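Local structure of metallo-beta-lactamase (Serratia marcescens, 6K4X) at residues L31-G36 with V135-L140; L140-H145 with I155-Q160. The protein probably hydrolyses the beta-lactam ring of antibiotics with two zinc ions, as a subclass B3 metallo-beta-lactamase. All blocks are in the same frame, centred on the assembly; numbering follows the deposited sequence. Where two conformers were deposited one is given.

Interaction 1: residues L31-G36 with V135-L140; sequences LSSPQG and VKLGPL
Leu31 and Leu140 meet in a turn-to-turn contact between the two beta sheets of the metallo-beta-lactamase sandwich. Segment 31-36 runs from the end of strand 29-31 through the connection to strand 37-40 of one sheet. Segment 135-140 ends edge strand 134-137 of the other sheet and turns into strand 140-146. The contact is made by van der Waals packing.

Leu140 is the main bump. Its CG stands anti to the carbonyl carbon (chi1 -55°), which sends both methyls into the curve of residues 31-36. CD1 lies 3.5 Å from Leu31 O and also touches Gly36 O. CD2 points at the tip of Leu31, 4.0 Å from its CG, and reaches Ser32 O. The CB of Ser33 rests against Leu140 CG and Pro139 CG. In one of two deposited conformers, Leu137 CD1 comes within 3.5 Å of Gly36 C, and its CD2 touches Gln35 O. On the exposed side, Gln35 reaches out on an extended chain, and its OE1 lies 3.3 Å from Gly138 CA.

Each partner is folded by its own bonds. Residues 33-36 form a type I turn. Ser33 OG accepts from Gln35 N at 3.0 Å, an ST turn, and donates to Gly36 O at 2.7 Å, directed in plane at a lone pair of that carbonyl. Residues 137-140 form a type II' turn, with Leu140 N bonded to Leu137 O at 2.8 Å. Gly138 has the positive phi (53°) of its second position. Outside the pair, Leu140 and Leu137 also touch Ile38, and Ser32 OG bonds to His19.

The hydroxyl of Ser33 is therefore spent inside its own turn, and its OG only brushes the proline ring. Contacts across the turns are mostly apolar or methyl-to-carbonyl; these polar bonds stay within each turn.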
ATOM      1  N   LEU A  31      -5.899 -10.270   3.122  1.00  6.84           N
ATOM      2  CA  LEU A  31      -7.050 -10.235   3.978  1.00  6.68           C
ATOM      3  C   LEU A  31      -7.908 -11.439   3.609  1.00  6.15           C
ATOM      4  O   LEU A  31      -8.425 -11.490   2.496  1.00  6.60           O
ATOM      5  CB  LEU A  31      -7.809  -8.937   3.744  1.00  7.41           C
ATOM      6  CG  LEU A  31      -8.992  -8.696   4.666  1.00  7.67           C
ATOM      7  CD1 LEU A  31      -8.573  -8.571   6.124  1.00  8.15           C
ATOM      8  CD2 LEU A  31      -9.764  -7.460   4.243  1.00  8.00           C
ATOM      9  N   SER A  32      -7.997 -12.421   4.506  1.00  6.23           N
ATOM     10  CA  SER A  32      -8.516 -13.735   4.143  1.00  6.42           C
ATOM     11  C   SER A  32      -9.966 -13.916   4.597  1.00  6.81           C
ATOM     12  O   SER A  32     -10.422 -13.326   5.577  1.00  7.11           O
ATOM     13  CB  SER A  32      -7.663 -14.839   4.688  1.00  6.61           C
ATOM     14  OG  SER A  32      -7.560 -14.745   6.097  1.00  7.12           O
ATOM     15  N   SER A  33     -10.680 -14.800   3.885  1.00  6.51           N
ATOM     16  CA  SER A  33     -11.955 -15.257   4.352  1.00  7.17           C
ATOM     17  C   SER A  33     -12.242 -16.625   3.775  1.00  7.93           C
ATOM     18  O   SER A  33     -11.705 -16.999   2.751  1.00  7.82           O
ATOM     19  CB  SER A  33     -13.077 -14.306   4.000  1.00  8.21           C
ATOM     20  OG  SER A  33     -13.669 -14.596   2.727  1.00  8.32           O
ATOM     21  N   PRO A  34     -13.178 -17.385   4.371  1.00  8.97           N
ATOM     22  CA  PRO A  34     -13.601 -18.653   3.782  1.00  9.19           C
ATOM     23  C   PRO A  34     -14.229 -18.524   2.393  1.00  9.83           C
ATOM     24  O   PRO A  34     -14.381 -19.550   1.716  1.00 11.27           O
ATOM     25  CB  PRO A  34     -14.601 -19.225   4.799  1.00 11.20           C
ATOM     26  CG  PRO A  34     -14.234 -18.543   6.098  1.00 12.14           C
ATOM     27  CD  PRO A  34     -13.800 -17.146   5.683  1.00 11.33           C
ATOM     28  N   GLN A  35     -14.624 -17.322   1.991  1.00  8.78           N
ATOM     29  CA  GLN A  35     -15.284 -17.105   0.715  1.00  9.93           C
ATOM     30  C   GLN A  35     -14.336 -16.497  -0.317  1.00  9.20           C
ATOM     31  O   GLN A  35     -14.752 -16.277  -1.452  1.00 11.62           O
ATOM     32  CB  GLN A  35     -16.538 -16.262   0.928  1.00 10.88           C
ATOM     33  CG  GLN A  35     -17.488 -16.974   1.882  1.00 12.15           C
ATOM     34  CD  GLN A  35     -18.840 -16.346   2.089  1.00 15.20           C
ATOM     35  OE1 GLN A  35     -19.097 -15.220   1.686  1.00 15.59           O
ATOM     36  NE2 GLN A  35     -19.723 -17.069   2.762  1.00 13.55           N
ATOM     37  N   GLY A  36     -13.075 -16.287   0.040  1.00  8.02           N
ATOM     38  CA  GLY A  36     -12.109 -15.696  -0.854  1.00  8.81           C
ATOM     39  C   GLY A  36     -11.396 -14.525  -0.209  1.00  6.77           C
ATOM     40  O   GLY A  36     -11.784 -14.055   0.884  1.00  7.24           O
ATOM     41  N   VAL A 135     -15.053  -1.915  -1.180  1.00  7.77           N
ATOM     42  CA  VAL A 135     -14.785  -3.138  -1.911  1.00  8.70           C
ATOM     43  C   VAL A 135     -15.247  -4.289  -1.026  1.00  8.35           C
ATOM     44  O   VAL A 135     -14.767  -4.424   0.101  1.00  8.78           O
ATOM     45  CB  VAL A 135     -13.296  -3.275  -2.262  1.00  9.59           C
ATOM     46  CG1 VAL A 135     -13.002  -4.585  -2.981  1.00  9.46           C
ATOM     47  CG2 VAL A 135     -12.825  -2.086  -3.075  1.00  9.71           C
ATOM     48  N   LYS A 136     -16.204  -5.083  -1.505  1.00  8.07           N
ATOM     49  CA  LYS A 136     -16.742  -6.151  -0.686  0.50  8.81           C
ATOM     50  C   LYS A 136     -16.476  -7.499  -1.346  1.00  8.41           C
ATOM     51  O   LYS A 136     -16.520  -7.664  -2.573  1.00  9.31           O
ATOM     52  CB  LYS A 136     -18.227  -5.968  -0.391  0.50 10.18           C
ATOM     53  CG  LYS A 136     -19.116  -5.772  -1.602  0.50 12.50           C
ATOM     54  CD  LYS A 136     -20.544  -5.516  -1.182  0.50 13.65           C
ATOM     55  CE  LYS A 136     -21.449  -5.191  -2.347  0.50 14.40           C
ATOM     56  NZ  LYS A 136     -21.400  -6.243  -3.386  0.50 13.23           N
ATOM     57  N   LEU A 137     -16.168  -8.475  -0.503  1.00  7.95           N
ATOM     58  CA  LEU A 137     -15.973  -9.853  -0.927  0.50  8.90           C
ATOM     59  C   LEU A 137     -16.453 -10.733   0.220  1.00  8.18           C
ATOM     60  O   LEU A 137     -15.807 -10.783   1.245  1.00  8.08           O
ATOM     61  CB  LEU A 137     -14.484 -10.091  -1.196  0.50 10.04           C
ATOM     62  CG  LEU A 137     -14.102 -11.447  -1.784  0.50 11.40           C
ATOM     63  CD1 LEU A 137     -12.591 -11.618  -1.751  0.50 11.66           C
ATOM     64  CD2 LEU A 137     -14.772 -12.614  -1.071  0.50 12.73           C
ATOM     65  N   GLY A 138     -17.596 -11.391   0.057  1.00  8.87           N
ATOM     66  CA  GLY A 138     -18.142 -12.150   1.162  1.00  9.87           C
ATOM     67  C   GLY A 138     -18.241 -11.261   2.395  1.00  8.93           C
ATOM     68  O   GLY A 138     -18.829 -10.181   2.336  1.00 10.24           O
ATOM     69  N   PRO A 139     -17.648 -11.659   3.541  1.00  8.81           N
ATOM     70  CA  PRO A 139     -17.723 -10.846   4.739  1.00  9.11           C
ATOM     71  C   PRO A 139     -16.694  -9.708   4.800  1.00  8.96           C
ATOM     72  O   PRO A 139     -16.690  -8.931   5.747  1.00 11.07           O
ATOM     73  CB  PRO A 139     -17.400 -11.881   5.831  1.00 10.55           C
ATOM     74  CG  PRO A 139     -16.403 -12.796   5.178  1.00 10.56           C
ATOM     75  CD  PRO A 139     -16.888 -12.908   3.747  1.00  9.59           C
ATOM     76  N   LEU A 140     -15.809  -9.611   3.810  1.00  7.56           N
ATOM     77  CA  LEU A 140     -14.764  -8.594   3.782  1.00  7.08           C
ATOM     78  C   LEU A 140     -15.321  -7.283   3.244  1.00  7.78           C
ATOM     79  O   LEU A 140     -16.065  -7.267   2.275  1.00  7.80           O
ATOM     80  CB  LEU A 140     -13.604  -9.071   2.916  1.00  7.38           C
ATOM     81  CG  LEU A 140     -13.001 -10.415   3.299  1.00  7.27           C
ATOM     82  CD1 LEU A 140     -11.822 -10.723   2.386  1.00  7.91           C
ATOM     83  CD2 LEU A 140     -12.596 -10.447   4.763  1.00  7.64           C
TER

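Interaction 2: residues L140-H145 with I155-Q160; sequences LAVKAH and ITWTWQ
Val142 sets its CG1 methyl between two tryptophans, Trp157 and Trp159, on the inward face of an antiparallel hairpin. Strands 140-146 and 155-163 form the hairpin, and segments 140-145 and 155-160 run at 150° to each other. Val142 CG1 stands anti to the backbone N (chi1 175°). It fills the hollow between Trp157 CE3, 3.9 Å away, and Trp159 CE3, 4.0 Å away, while CG2 lies beside Trp159 CB. Val142 crosses Trp157 at about a right angle but lies alongside Trp159, pointing the same way.

Ala144 is the smaller bump on this face. Its CB sits 3.7 Å from Trp157 CZ3 and also touches Ile155 CG2. That same Ile155 methyl lies over the centre of one face of the Trp157 ring, so Ala144, Ile155 and the indole interlock. Strands 29-31 and 37-40 of the other sheet cover this face: Val40 touches both tryptophans, and Leu31 touches Val142 and Trp159.

On the opposite face, His145 leans back over its neighbour strand. With CG anti to the carbonyl carbon (chi1 -56°), its imidazole crosses Thr158 at about a right angle. NE2 and Thr158 OG1 are hydrogen-bonded at 2.8 Å, and either could be the donor. Thr156 O, which accepts from His145 N, lies near the ring plane at its edge. The CB of Lys143 packs on Thr158 OG1.

Lys143-Thr158 and His145-Thr156 are hydrogen-bonded pairs; Ala144-Trp157 between them is a non-hydrogen-bonded pair. Lys143 N to Thr158 O is 2.8 Å (164° at hydrogen). At the far end a water bridges Ala141 O and Gln160 N.

The two faces thus differ in chemistry. The inner one is buried carbon packed on indoles. On the more polar outer one, the bond to Thr158 helps to hold the orientation of the His145 ring.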
ATOM      1  N   LEU A 140     -15.809  -9.611   3.810  1.00  7.56           N
ATOM      2  CA  LEU A 140     -14.764  -8.594   3.782  1.00  7.08           C
ATOM      3  C   LEU A 140     -15.321  -7.283   3.244  1.00  7.78           C
ATOM      4  O   LEU A 140     -16.065  -7.267   2.275  1.00  7.80           O
ATOM      5  CB  LEU A 140     -13.604  -9.071   2.916  1.00  7.38           C
ATOM      6  CG  LEU A 140     -13.001 -10.415   3.299  1.00  7.27           C
ATOM      7  CD1 LEU A 140     -11.822 -10.723   2.386  1.00  7.91           C
ATOM      8  CD2 LEU A 140     -12.596 -10.447   4.763  1.00  7.64           C
ATOM      9  N   ALA A 141     -14.858  -6.179   3.843  1.00  7.49           N
ATOM     10  CA  ALA A 141     -15.262  -4.845   3.431  1.00  7.48           C
ATOM     11  C   ALA A 141     -14.074  -3.897   3.585  1.00  7.04           C
ATOM     12  O   ALA A 141     -13.692  -3.562   4.709  1.00  8.16           O
ATOM     13  CB  ALA A 141     -16.435  -4.375   4.257  1.00  8.85           C
ATOM     14  N   VAL A 142     -13.490  -3.490   2.474  1.00  6.66           N
ATOM     15  CA  VAL A 142     -12.306  -2.652   2.450  1.00  7.18           C
ATOM     16  C   VAL A 142     -12.684  -1.299   1.846  1.00  7.19           C
ATOM     17  O   VAL A 142     -13.266  -1.247   0.754  1.00  8.76           O
ATOM     18  CB  VAL A 142     -11.175  -3.297   1.639  1.00  7.33           C
ATOM     19  CG1 VAL A 142     -10.003  -2.349   1.545  1.00  7.95           C
ATOM     20  CG2 VAL A 142     -10.755  -4.631   2.214  1.00  7.84           C
ATOM     21  N   LYS A 143     -12.335  -0.206   2.524  0.50  6.58           N
ATOM     22  CA  LYS A 143     -12.662   1.125   2.029  0.50  6.84           C
ATOM     23  C   LYS A 143     -11.428   1.743   1.364  0.50  6.53           C
ATOM     24  O   LYS A 143     -10.307   1.608   1.864  0.50  6.44           O
ATOM     25  CB  LYS A 143     -13.150   2.016   3.171  0.50  7.61           C
ATOM     26  CG  LYS A 143     -13.463   3.449   2.779  0.50  9.10           C
ATOM     27  CD  LYS A 143     -14.205   4.223   3.839  0.50 10.97           C
ATOM     28  CE  LYS A 143     -15.566   3.650   4.169  0.50 13.72           C
ATOM     29  NZ  LYS A 143     -16.205   4.418   5.261  0.50 16.18           N
ATOM     30  N   ALA A 144     -11.658   2.403   0.225  1.00  6.23           N
ATOM     31  CA  ALA A 144     -10.651   3.172  -0.484  1.00  6.71           C
ATOM     32  C   ALA A 144     -10.666   4.605   0.027  1.00  7.31           C
ATOM     33  O   ALA A 144     -11.715   5.235   0.085  1.00  8.44           O
ATOM     34  CB  ALA A 144     -10.957   3.142  -1.961  1.00  6.71           C
ATOM     35  N   HIS A 145      -9.495   5.144   0.331  1.00  6.42           N
ATOM     36  CA  HIS A 145      -9.315   6.556   0.671  1.00  6.96           C
ATOM     37  C   HIS A 145      -8.314   7.169  -0.297  1.00  6.87           C
ATOM     38  O   HIS A 145      -7.172   6.740  -0.365  1.00  7.79           O
ATOM     39  CB  HIS A 145      -8.797   6.744   2.096  1.00  7.16           C
ATOM     40  CG  HIS A 145      -9.662   6.100   3.113  1.00  7.36           C
ATOM     41  ND1 HIS A 145     -10.559   6.811   3.880  1.00  8.49           N
ATOM     42  CD2 HIS A 145      -9.715   4.818   3.533  1.00  7.44           C
ATOM     43  CE1 HIS A 145     -11.154   5.972   4.709  1.00  8.29           C
ATOM     44  NE2 HIS A 145     -10.660   4.752   4.511  1.00  7.71           N
ATOM     45  N   ILE A 155      -4.055   5.355  -3.271  1.00  6.01           N
ATOM     46  CA  ILE A 155      -5.132   4.963  -2.403  1.00  5.71           C
ATOM     47  C   ILE A 155      -4.541   4.335  -1.151  1.00  5.14           C
ATOM     48  O   ILE A 155      -3.659   3.468  -1.218  1.00  6.25           O
ATOM     49  CB  ILE A 155      -6.094   3.969  -3.078  1.00  5.97           C
ATOM     50  CG1 ILE A 155      -6.766   4.555  -4.323  1.00  6.54           C
ATOM     51  CG2 ILE A 155      -7.124   3.453  -2.080  1.00  6.28           C
ATOM     52  CD1 ILE A 155      -7.799   5.623  -4.068  1.00  7.72           C
ATOM     53  N   THR A 156      -5.079   4.751  -0.001  1.00  5.87           N
ATOM     54  CA  THR A 156      -4.885   4.124   1.298  1.00  5.74           C
ATOM     55  C   THR A 156      -6.134   3.307   1.624  1.00  6.00           C
ATOM     56  O   THR A 156      -7.250   3.789   1.426  1.00  6.62           O
ATOM     57  CB  THR A 156      -4.613   5.206   2.345  1.00  6.03           C
ATOM     58  OG1 THR A 156      -3.331   5.779   2.100  1.00  6.19           O
ATOM     59  CG2 THR A 156      -4.680   4.742   3.773  1.00  6.20           C
ATOM     60  N   TRP A 157      -5.957   2.058   2.041  1.00  5.83           N
ATOM     61  CA  TRP A 157      -7.042   1.090   2.144  1.00  5.87           C
ATOM     62  C   TRP A 157      -7.286   0.767   3.612  1.00  6.22           C
ATOM     63  O   TRP A 157      -6.308   0.573   4.361  1.00  6.94           O
ATOM     64  CB  TRP A 157      -6.679  -0.180   1.376  1.00  6.34           C
ATOM     65  CG  TRP A 157      -6.389   0.021  -0.076  1.00  6.85           C
ATOM     66  CD1 TRP A 157      -5.156   0.237  -0.609  1.00  7.08           C
ATOM     67  CD2 TRP A 157      -7.310   0.065  -1.182  1.00  6.89           C
ATOM     68  NE1 TRP A 157      -5.216   0.337  -1.966  1.00  8.13           N
ATOM     69  CE2 TRP A 157      -6.523   0.245  -2.344  1.00  7.32           C
ATOM     70  CE3 TRP A 157      -8.694  -0.070  -1.324  1.00  7.45           C
ATOM     71  CZ2 TRP A 157      -7.061   0.283  -3.619  1.00  8.57           C
ATOM     72  CZ3 TRP A 157      -9.221  -0.050  -2.594  1.00  8.23           C
ATOM     73  CH2 TRP A 157      -8.412   0.135  -3.709  1.00  7.98           C
ATOM     74  N   THR A 158      -8.551   0.657   4.036  1.00  6.21           N
ATOM     75  CA  THR A 158      -8.844   0.398   5.445  1.00  6.36           C
ATOM     76  C   THR A 158      -9.905  -0.693   5.602  1.00  6.05           C
ATOM     77  O   THR A 158     -10.761  -0.906   4.752  1.00  6.62           O
ATOM     78  CB  THR A 158      -9.303   1.664   6.174  1.00  6.45           C
ATOM     79  OG1 THR A 158     -10.530   2.139   5.613  1.00  7.57           O
ATOM     80  CG2 THR A 158      -8.267   2.760   6.082  1.00  7.38           C
ATOM     81  N   TRP A 159      -9.808  -1.412   6.716  1.00  6.01           N
ATOM     82  CA  TRP A 159     -10.749  -2.457   7.027  1.00  6.09           C
ATOM     83  C   TRP A 159     -10.710  -2.747   8.518  1.00  6.20           C
ATOM     84  O   TRP A 159      -9.937  -2.142   9.260  1.00  7.49           O
ATOM     85  CB  TRP A 159     -10.454  -3.707   6.207  1.00  6.44           C
ATOM     86  CG  TRP A 159      -9.109  -4.314   6.470  1.00  6.33           C
ATOM     87  CD1 TRP A 159      -8.785  -5.237   7.418  1.00  6.89           C
ATOM     88  CD2 TRP A 159      -7.900  -4.056   5.738  1.00  6.42           C
ATOM     89  NE1 TRP A 159      -7.458  -5.562   7.334  1.00  6.84           N
ATOM     90  CE2 TRP A 159      -6.890  -4.858   6.301  1.00  6.73           C
ATOM     91  CE3 TRP A 159      -7.591  -3.252   4.640  1.00  7.18           C
ATOM     92  CZ2 TRP A 159      -5.593  -4.852   5.801  1.00  7.62           C
ATOM     93  CZ3 TRP A 159      -6.311  -3.241   4.147  1.00  7.49           C
ATOM     94  CH2 TRP A 159      -5.331  -4.045   4.716  1.00  7.93           C
ATOM     95  N   GLN A 160     -11.558  -3.675   8.951  1.00  6.15           N
ATOM     96  CA  GLN A 160     -11.563  -4.125  10.320  1.00  6.89           C
ATOM     97  C   GLN A 160     -11.265  -5.609  10.359  1.00  6.91           C
ATOM     98  O   GLN A 160     -11.839  -6.354   9.571  1.00  8.53           O
ATOM     99  CB  GLN A 160     -12.914  -3.861  10.975  1.00  9.69           C
ATOM    100  CG  GLN A 160     -13.245  -2.380  11.015  1.00 15.31           C
ATOM    101  CD  GLN A 160     -14.233  -2.015  12.091  1.00 25.82           C
ATOM    102  OE1 GLN A 160     -14.716  -2.862  12.848  1.00 38.29           O
ATOM    103  NE2 GLN A 160     -14.521  -0.726  12.174  1.00 28.84           N
TER
HETATM  104  O   HOH W   1     -13.819  -4.312   7.288  1.00  8.01           O

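Interactions 1 and 2 follow each other along the chain and share Leu140, with centres 12 Å apart. Strand 134-137 of interaction 1 pairs with strand 140-146 of interaction 2, and Val135 N probably bonds to Val142 O at 2.7 Å. Leu31 joins them across the sandwich: its CD1 lies 3.4 Å from Trp159 NE1 and its CD2 3.6 Å from Val142 CG2. Interaction 1 lies away from the metal sites. Interaction 2 runs closer to them. The side chain of Ile155 is about 7 Å from that of the zinc ligand His72, and that of Thr156 is about 11 Å from the bound inhibitor, 4-amino-2-sulfanylbenzoic acid.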